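Local coordinates for uncharacterized protein lp_0118 (Lactobacillus plantarum, PDB 3K2Y) that is of unknown function but carries a HIRAN domain and probably binds nucleic acid, and possibly zinc ions, at residues Ala72-Met75 against Asp76-Gln79. Numbering follows the deposited sequence.
Sequences ATLM and DQGQ
Leu-74 and Gln-79 meet where the helix ends in a Schellman motif. The N of Gln-79 bonds to the O of Leu-74 at 3.2 Å, and the N of Gly-78 bonds to the O of Met-75 at 3.1 Å. Gly-78 is the C-prime residue; at its phi of 92° a CB would jam against the O of Gln-77. The O of Leu-74 also accepts from the N of Gln-77. Gln-79 N comes in little tilted from the carbonyl plane and Gln-77 N well above it on the opposite face, so two N-H groups share this oxygen.

The extended side chain of Gln-79 crosses that of Leu-74. Its CG lies anti to its own carbonyl carbon (chi1 -54°). That carries the amide to the leucine, where OE1 abuts CB, CG and both methyls, 3.1 Å from CB and 3.2 Å from CD2 of Leu-74. These are van der Waals contacts. With an alanine here the backbone bond could stay, but the flank of Leu-74 would probably lose its amide cover.

Within the last turn, CG of Gln-77 lies 3.1 Å from O of Thr-73. Its OE1 approaches the CG2 of Thr-73, while the OG1 of Thr-73 bonds to the O of Gln-69. The N of Asp-76 bonds to the O of Ala-72. OD2 sits close to that oxygen without a bond, and OD1 makes a salt bridge to Arg-39. A water donates to the O of Met-75 and to the O of Gln-79.

The turn lies at the surface and links helix 68-76 to barrel strand 80-87. Ala-72 packs on Arg-39, and Met-75 on Leu-37 and Arg-39, of strand 34-39.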
ATOM      1  N   ALA A  72       1.560  14.053  -6.831  1.00 25.20           N
ATOM      2  CA  ALA A  72       0.300  13.361  -7.067  1.00 25.15           C
ATOM      3  C   ALA A  72      -0.670  14.316  -7.753  1.00 24.10           C
ATOM      4  O   ALA A  72      -1.386  13.931  -8.678  1.00 24.41           O
ATOM      5  CB  ALA A  72      -0.286  12.879  -5.748  1.00 26.48           C
ATOM      6  N   THR A  73      -0.680  15.564  -7.298  1.00 23.96           N
ATOM      7  CA  THR A  73      -1.558  16.583  -7.865  1.00 24.47           C
ATOM      8  C   THR A  73      -1.125  16.945  -9.287  1.00 25.48           C
ATOM      9  O   THR A  73      -1.962  17.092 -10.179  1.00 25.01           O
ATOM     10  CB  THR A  73      -1.559  17.863  -6.999  1.00 24.88           C
ATOM     11  OG1 THR A  73      -1.907  17.525  -5.651  1.00 26.85           O
ATOM     12  CG2 THR A  73      -2.568  18.875  -7.538  1.00 25.14           C
ATOM     13  N   LEU A  74       0.184  17.082  -9.496  1.00 24.18           N
ATOM     14  CA  LEU A  74       0.708  17.414 -10.821  1.00 24.36           C
ATOM     15  C   LEU A  74       0.391  16.339 -11.852  1.00 25.16           C
ATOM     16  O   LEU A  74       0.042  16.651 -12.992  1.00 28.52           O
ATOM     17  CB  LEU A  74       2.223  17.619 -10.767  1.00 23.81           C
ATOM     18  CG  LEU A  74       2.730  18.797  -9.937  1.00 26.75           C
ATOM     19  CD1 LEU A  74       4.251  18.859 -10.017  1.00 21.45           C
ATOM     20  CD2 LEU A  74       2.110  20.091 -10.453  1.00 22.66           C
ATOM     21  N   MET A  75       0.525  15.075 -11.457  1.00 23.46           N
ATOM     22  CA  MET A  75       0.259  13.962 -12.361  1.00 22.05           C
ATOM     23  C   MET A  75      -1.225  13.895 -12.715  1.00 23.02           C
ATOM     24  O   MET A  75      -1.582  13.501 -13.826  1.00 20.81           O
ATOM     25  CB  MET A  75       0.748  12.634 -11.739  1.00 19.15           C
ATOM     26  CG  MET A  75       2.282  12.487 -11.734  1.00 16.03           C
ATOM     27  SD  MET A  75       3.033  11.131 -10.749  1.00  6.74           S
ATOM     28  CE  MET A  75       2.922   9.754 -11.891  1.00  1.39           C
ATOM     29  N   ASP A  76      -2.085  14.296 -11.781  1.00 26.16           N
ATOM     30  CA  ASP A  76      -3.529  14.290 -12.029  1.00 26.36           C
ATOM     31  C   ASP A  76      -3.922  15.390 -13.002  1.00 27.17           C
ATOM     32  O   ASP A  76      -5.003  15.353 -13.588  1.00 27.68           O
ATOM     33  CB  ASP A  76      -4.318  14.471 -10.731  1.00 27.25           C
ATOM     34  CG  ASP A  76      -4.349  13.216  -9.891  1.00 30.26           C
ATOM     35  OD1 ASP A  76      -4.250  12.110 -10.471  1.00 33.62           O
ATOM     36  OD2 ASP A  76      -4.488  13.331  -8.654  1.00 30.83           O
ATOM     37  N   GLN A  77      -3.041  16.371 -13.166  1.00 28.05           N
ATOM     38  CA  GLN A  77      -3.290  17.478 -14.080  1.00 28.24           C
ATOM     39  C   GLN A  77      -2.758  17.152 -15.471  1.00 26.83           C
ATOM     40  O   GLN A  77      -2.746  18.013 -16.351  1.00 27.44           O
ATOM     41  CB  GLN A  77      -2.623  18.752 -13.564  1.00 29.47           C
ATOM     42  CG  GLN A  77      -3.133  19.195 -12.209  1.00 32.14           C
ATOM     43  CD  GLN A  77      -2.411  20.419 -11.693  1.00 33.68           C
ATOM     44  OE1 GLN A  77      -2.548  20.781 -10.525  1.00 37.05           O
ATOM     45  NE2 GLN A  77      -1.641  21.068 -12.560  1.00 33.07           N
ATOM     46  N   GLY A  78      -2.303  15.912 -15.649  1.00 25.84           N
ATOM     47  CA  GLY A  78      -1.786  15.469 -16.933  1.00 22.95           C
ATOM     48  C   GLY A  78      -0.289  15.615 -17.146  1.00 22.22           C
ATOM     49  O   GLY A  78       0.232  15.209 -18.187  1.00 21.89           O
ATOM     50  N   GLN A  79       0.417  16.189 -16.176  1.00 22.92           N
ATOM     51  CA  GLN A  79       1.859  16.376 -16.318  1.00 24.88           C
ATOM     52  C   GLN A  79       2.602  15.045 -16.401  1.00 25.79           C
ATOM     53  O   GLN A  79       2.296  14.102 -15.668  1.00 25.03           O
ATOM     54  CB  GLN A  79       2.415  17.200 -15.155  1.00 25.90           C
ATOM     55  CG  GLN A  79       1.713  18.534 -14.944  1.00 27.12           C
ATOM     56  CD  GLN A  79       2.564  19.527 -14.172  1.00 29.35           C
ATOM     57  OE1 GLN A  79       3.309  19.154 -13.264  1.00 31.79           O
ATOM     58  NE2 GLN A  79       2.448  20.801 -14.523  1.00 29.98           N
TER
HETATM   59  O   HOH W   1      -0.281  12.283 -16.023  1.00 37.62           O